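PDB 7DHF: protein-tyrosine-phosphatase from Vibrio vulnificus, which probably removes phosphate from phosphotyrosine residues of proteins by hydrolysis, as a member of the low-molecular-weight protein tyrosine phosphatase family. Local coordinates for residues 109-120 and 137-148. The protein carries 1 engineered substitution. Residues are numbered along the deposited sequence; the frame is centred on the assembly and turned at random. Where two conformers were deposited one is given.
Sequences MLFGQWIGQKDI and LIDEAAQAWAKK
The indole of W114 stands edge-on over one face of W145, in a T-shaped pair with planes at 72°, and W114 NE1 lies 3.3 Å from W145 CD2. W145 in turn points its own edge at the face of F111, planes at 60°, which makes the three rings an aromatic cluster. W114 is sandwiched: in one of two conformers of K148, the bent end of that lysine crosses one face, CE 3.5 Å from the centroid of the six-membered ring and NZ in a cation-pi contact with the five-membered ring, while Q113 CG lies against the opposite face. In this conformer K148 NZ also bonds to A144 O. At the edge of W145, NE1 donates in the ring plane to L110 O (3.2 Å) and weakly to F111 O. M109 SD makes an oblique Met-aromatic contact, 3.8 Å from W145 CH2. L110 O also accepts Q113 N, closing the type I turn L110-Q113, from the opposite face to W145 NE1. Strand 108-110 borders the parallel sheet of the low-molecular-weight phosphatase fold, and the loop that leaves it packs on the final helix, 128-146. With CG anti to the backbone N (chi1 -160°), the F111 ring turns toward this helix, where I138 O meets its edge and F111 CD2 touches A141 CB at 3.7 Å. A water joins F111 O, W114 N and A141 O. Farther along, I115 CD1 lies 3.8 Å from L137 O, I120 CG1 meets L137 CB at 3.9 Å, and I120 O bonds to R18, predicted to be an active-site residue.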
loop_
_atom_site.group_PDB
_atom_site.type_symbol
_atom_site.label_atom_id
_atom_site.label_comp_id
_atom_site.label_asym_id
_atom_site.label_seq_id
_atom_site.Cartn_x
_atom_site.Cartn_y
_atom_site.Cartn_z
ATOM N N MET A 109 3.420 -6.035 -8.843
ATOM C CA MET A 109 2.502 -7.143 -8.635
ATOM C C MET A 109 1.327 -6.652 -7.793
ATOM O O MET A 109 1.308 -5.511 -7.325
ATOM C CB MET A 109 3.237 -8.316 -7.974
ATOM C CG MET A 109 4.488 -8.739 -8.742
ATOM S SD MET A 109 5.415 -10.070 -7.964
ATOM C CE MET A 109 6.875 -10.125 -9.001
ATOM N N LEU A 110 0.339 -7.520 -7.592
ATOM C CA LEU A 110 -0.909 -7.142 -6.940
ATOM C C LEU A 110 -0.848 -7.467 -5.453
ATOM O O LEU A 110 -0.511 -8.592 -5.071
ATOM C CB LEU A 110 -2.083 -7.885 -7.580
ATOM C CG LEU A 110 -3.478 -7.461 -7.112
ATOM C CD1 LEU A 110 -3.817 -6.061 -7.597
ATOM C CD2 LEU A 110 -4.519 -8.455 -7.596
ATOM N N PHE A 111 -1.203 -6.490 -4.616
ATOM C CA PHE A 111 -1.202 -6.735 -3.177
ATOM C C PHE A 111 -2.069 -7.940 -2.831
ATOM O O PHE A 111 -1.660 -8.801 -2.046
ATOM C CB PHE A 111 -1.672 -5.491 -2.420
ATOM C CG PHE A 111 -1.264 -5.481 -0.975
ATOM C CD1 PHE A 111 -0.104 -4.835 -0.575
ATOM C CD2 PHE A 111 -2.025 -6.131 -0.019
ATOM C CE1 PHE A 111 0.283 -4.832 0.749
ATOM C CE2 PHE A 111 -1.641 -6.132 1.309
ATOM C CZ PHE A 111 -0.486 -5.480 1.693
ATOM N N GLY A 112 -3.254 -8.034 -3.429
ATOM C CA GLY A 112 -4.151 -9.141 -3.157
ATOM C C GLY A 112 -3.981 -10.335 -4.078
ATOM O O GLY A 112 -4.941 -11.071 -4.323
ATOM N N GLN A 113 -2.764 -10.564 -4.578
ATOM C CA GLN A 113 -2.558 -11.675 -5.504
ATOM C C GLN A 113 -3.012 -13.001 -4.907
ATOM O O GLN A 113 -3.605 -13.832 -5.604
ATOM C CB GLN A 113 -1.092 -11.773 -5.925
ATOM C CG GLN A 113 -0.815 -13.055 -6.702
ATOM C CD GLN A 113 0.510 -13.069 -7.433
ATOM O OE1 GLN A 113 1.289 -12.120 -7.374
ATOM N NE2 GLN A 113 0.772 -14.164 -8.130
ATOM N N TRP A 114 -2.745 -13.222 -3.624
ATOM C CA TRP A 114 -2.906 -14.540 -3.024
ATOM C C TRP A 114 -4.283 -14.765 -2.421
ATOM O O TRP A 114 -4.537 -15.846 -1.877
ATOM C CB TRP A 114 -1.813 -14.752 -1.975
ATOM C CG TRP A 114 -0.468 -14.527 -2.570
ATOM C CD1 TRP A 114 0.418 -13.536 -2.263
ATOM C CD2 TRP A 114 0.134 -15.296 -3.614
ATOM N NE1 TRP A 114 1.541 -13.648 -3.047
ATOM C CE2 TRP A 114 1.391 -14.724 -3.882
ATOM C CE3 TRP A 114 -0.267 -16.420 -4.343
ATOM C CZ2 TRP A 114 2.253 -15.237 -4.848
ATOM C CZ3 TRP A 114 0.590 -16.929 -5.301
ATOM C CH2 TRP A 114 1.835 -16.337 -5.545
ATOM N N ILE A 115 -5.184 -13.795 -2.540
ATOM C CA ILE A 115 -6.562 -13.958 -2.090
ATOM C C ILE A 115 -7.481 -13.896 -3.302
ATOM O O ILE A 115 -8.501 -13.202 -3.292
ATOM C CB ILE A 115 -6.937 -12.922 -1.010
ATOM C CG1 ILE A 115 -6.649 -11.492 -1.487
ATOM C CG2 ILE A 115 -6.182 -13.223 0.277
ATOM C CD1 ILE A 115 -7.251 -10.410 -0.595
ATOM N N GLY A 116 -7.121 -14.621 -4.357
ATOM C CA GLY A 116 -7.915 -14.640 -5.567
ATOM C C GLY A 116 -7.618 -13.522 -6.537
ATOM O O GLY A 116 -8.468 -13.215 -7.381
ATOM N N GLN A 117 -6.442 -12.906 -6.447
ATOM C CA GLN A 117 -6.082 -11.770 -7.294
ATOM C C GLN A 117 -7.172 -10.701 -7.253
ATOM O O GLN A 117 -7.655 -10.215 -8.278
ATOM C CB GLN A 117 -5.755 -12.226 -8.715
ATOM C CG GLN A 117 -4.637 -13.259 -8.734
ATOM C CD GLN A 117 -4.089 -13.530 -10.117
ATOM O OE1 GLN A 117 -3.088 -12.946 -10.523
ATOM N NE2 GLN A 117 -4.731 -14.438 -10.841
ATOM N N LYS A 118 -7.550 -10.332 -6.034
ATOM C CA LYS A 118 -8.656 -9.422 -5.778
ATOM C C LYS A 118 -8.147 -8.004 -5.564
ATOM O O LYS A 118 -7.127 -7.791 -4.900
ATOM C CB LYS A 118 -9.414 -9.854 -4.521
ATOM C CG LYS A 118 -10.592 -10.788 -4.761
ATOM C CD LYS A 118 -11.092 -11.425 -3.458
ATOM C CE LYS A 118 -11.431 -10.410 -2.368
ATOM N NZ LYS A 118 -12.654 -9.622 -2.666
ATOM N N ASP A 119 -8.871 -7.036 -6.119
ATOM C CA ASP A 119 -8.634 -5.637 -5.794
ATOM C C ASP A 119 -9.099 -5.346 -4.373
ATOM O O ASP A 119 -10.018 -5.986 -3.853
ATOM C CB ASP A 119 -9.414 -4.728 -6.743
ATOM C CG ASP A 119 -8.860 -4.726 -8.151
ATOM O OD1 ASP A 119 -7.781 -5.310 -8.379
ATOM O OD2 ASP A 119 -9.503 -4.115 -9.031
ATOM N N ILE A 120 -8.456 -4.371 -3.745
ATOM C CA ILE A 120 -8.835 -3.911 -2.411
ATOM C C ILE A 120 -9.391 -2.497 -2.556
ATOM O O ILE A 120 -8.641 -1.570 -2.900
ATOM C CB ILE A 120 -7.648 -3.972 -1.442
ATOM C CG1 ILE A 120 -7.202 -5.431 -1.279
ATOM C CG2 ILE A 120 -8.024 -3.354 -0.094
ATOM C CD1 ILE A 120 -5.945 -5.623 -0.468
ATOM N N LEU A 137 -8.969 -7.439 4.184
ATOM C CA LEU A 137 -8.349 -7.895 2.944
ATOM C C LEU A 137 -6.848 -7.651 2.960
ATOM O O LEU A 137 -6.068 -8.510 2.536
ATOM C CB LEU A 137 -8.993 -7.204 1.743
ATOM C CG LEU A 137 -10.466 -7.526 1.480
ATOM C CD1 LEU A 137 -10.982 -6.704 0.309
ATOM C CD2 LEU A 137 -10.680 -9.011 1.220
ATOM N N ILE A 138 -6.422 -6.479 3.435
ATOM C CA ILE A 138 -4.994 -6.179 3.499
ATOM C C ILE A 138 -4.285 -7.179 4.401
ATOM O O ILE A 138 -3.207 -7.684 4.068
ATOM C CB ILE A 138 -4.780 -4.723 3.954
ATOM C CG1 ILE A 138 -5.242 -3.762 2.856
ATOM C CG2 ILE A 138 -3.320 -4.471 4.321
ATOM C CD1 ILE A 138 -5.309 -2.310 3.285
ATOM N N ASP A 139 -4.888 -7.487 5.551
ATOM C CA ASP A 139 -4.290 -8.429 6.491
ATOM C C ASP A 139 -4.147 -9.812 5.862
ATOM O O ASP A 139 -3.061 -10.404 5.872
ATOM C CB ASP A 139 -5.162 -8.482 7.749
ATOM C CG ASP A 139 -4.536 -9.284 8.871
ATOM O OD1 ASP A 139 -3.319 -9.551 8.819
ATOM O OD2 ASP A 139 -5.271 -9.629 9.821
ATOM N N GLU A 140 -5.237 -10.345 5.308
ATOM C CA GLU A 140 -5.176 -11.654 4.665
ATOM C C GLU A 140 -4.153 -11.665 3.537
ATOM O O GLU A 140 -3.371 -12.615 3.400
ATOM C CB GLU A 140 -6.553 -12.015 4.109
ATOM C CG GLU A 140 -7.620 -12.258 5.163
ATOM C CD GLU A 140 -8.957 -12.641 4.553
ATOM O OE1 GLU A 140 -8.960 -13.224 3.448
ATOM O OE2 GLU A 140 -10.002 -12.359 5.179
ATOM N N ALA A 141 -4.154 -10.619 2.708
ATOM C CA ALA A 141 -3.243 -10.559 1.572
ATOM C C ALA A 141 -1.792 -10.462 2.026
ATOM O O ALA A 141 -0.907 -11.100 1.443
ATOM C CB ALA A 141 -3.608 -9.361 0.698
ATOM N N ALA A 142 -1.531 -9.666 3.065
ATOM C CA ALA A 142 -0.168 -9.477 3.547
ATOM C C ALA A 142 0.377 -10.745 4.191
ATOM O O ALA A 142 1.555 -11.076 4.015
ATOM C CB ALA A 142 -0.128 -8.316 4.539
ATOM N N GLN A 143 -0.457 -11.455 4.956
ATOM C CA GLN A 143 -0.026 -12.720 5.542
ATOM C C GLN A 143 0.502 -13.661 4.474
ATOM O O GLN A 143 1.515 -14.341 4.673
ATOM C CB GLN A 143 -1.189 -13.388 6.272
ATOM C CG GLN A 143 -1.603 -12.726 7.564
ATOM C CD GLN A 143 -2.793 -13.419 8.190
ATOM O OE1 GLN A 143 -2.942 -14.637 8.078
ATOM N NE2 GLN A 143 -3.649 -12.650 8.851
ATOM N N ALA A 144 -0.182 -13.721 3.331
ATOM C CA ALA A 144 0.233 -14.622 2.264
ATOM C C ALA A 144 1.544 -14.166 1.636
ATOM O O ALA A 144 2.430 -14.988 1.376
ATOM C CB ALA A 144 -0.871 -14.720 1.214
ATOM N N TRP A 145 1.691 -12.862 1.389
ATOM C CA TRP A 145 2.944 -12.355 0.838
ATOM C C TRP A 145 4.109 -12.624 1.781
ATOM O O TRP A 145 5.216 -12.950 1.337
ATOM C CB TRP A 145 2.834 -10.853 0.566
ATOM C CG TRP A 145 2.306 -10.524 -0.791
ATOM C CD1 TRP A 145 1.130 -9.898 -1.086
ATOM C CD2 TRP A 145 2.936 -10.805 -2.045
ATOM N NE1 TRP A 145 0.990 -9.772 -2.447
ATOM C CE2 TRP A 145 2.086 -10.321 -3.059
ATOM C CE3 TRP A 145 4.139 -11.420 -2.409
ATOM C CZ2 TRP A 145 2.397 -10.434 -4.410
ATOM C CZ3 TRP A 145 4.445 -11.531 -3.753
ATOM C CH2 TRP A 145 3.579 -11.041 -4.736
ATOM N N ALA A 146 3.881 -12.488 3.089
ATOM C CA ALA A 146 4.966 -12.630 4.055
ATOM C C ALA A 146 5.603 -14.012 4.002
ATOM O O ALA A 146 6.791 -14.156 4.307
ATOM C CB ALA A 146 4.454 -12.334 5.464
ATOM N N LYS A 147 4.841 -15.037 3.624
ATOM C CA LYS A 147 5.388 -16.385 3.540
ATOM C C LYS A 147 6.210 -16.617 2.281
ATOM O O LYS A 147 6.871 -17.657 2.183
ATOM C CB LYS A 147 4.253 -17.413 3.566
ATOM C CG LYS A 147 3.440 -17.425 4.846
ATOM C CD LYS A 147 2.316 -18.447 4.764
ATOM C CE LYS A 147 1.600 -18.598 6.094
ATOM N NZ LYS A 147 0.572 -19.677 6.060
ATOM N N LYS A 148 6.204 -15.683 1.331
ATOM C CA LYS A 148 6.826 -15.895 0.033
ATOM C C LYS A 148 7.979 -14.945 -0.256
ATOM O O LYS A 148 8.643 -15.102 -1.289
ATOM C CB LYS A 148 5.775 -15.764 -1.077
ATOM C CG LYS A 148 4.615 -16.731 -0.930
ATOM C CD LYS A 148 3.513 -16.440 -1.929
ATOM C CE LYS A 148 2.391 -17.455 -1.813
ATOM N NZ LYS A 148 1.799 -17.481 -0.448
HETATM O O HOH W 1 -2.027 -11.464 -1.371
#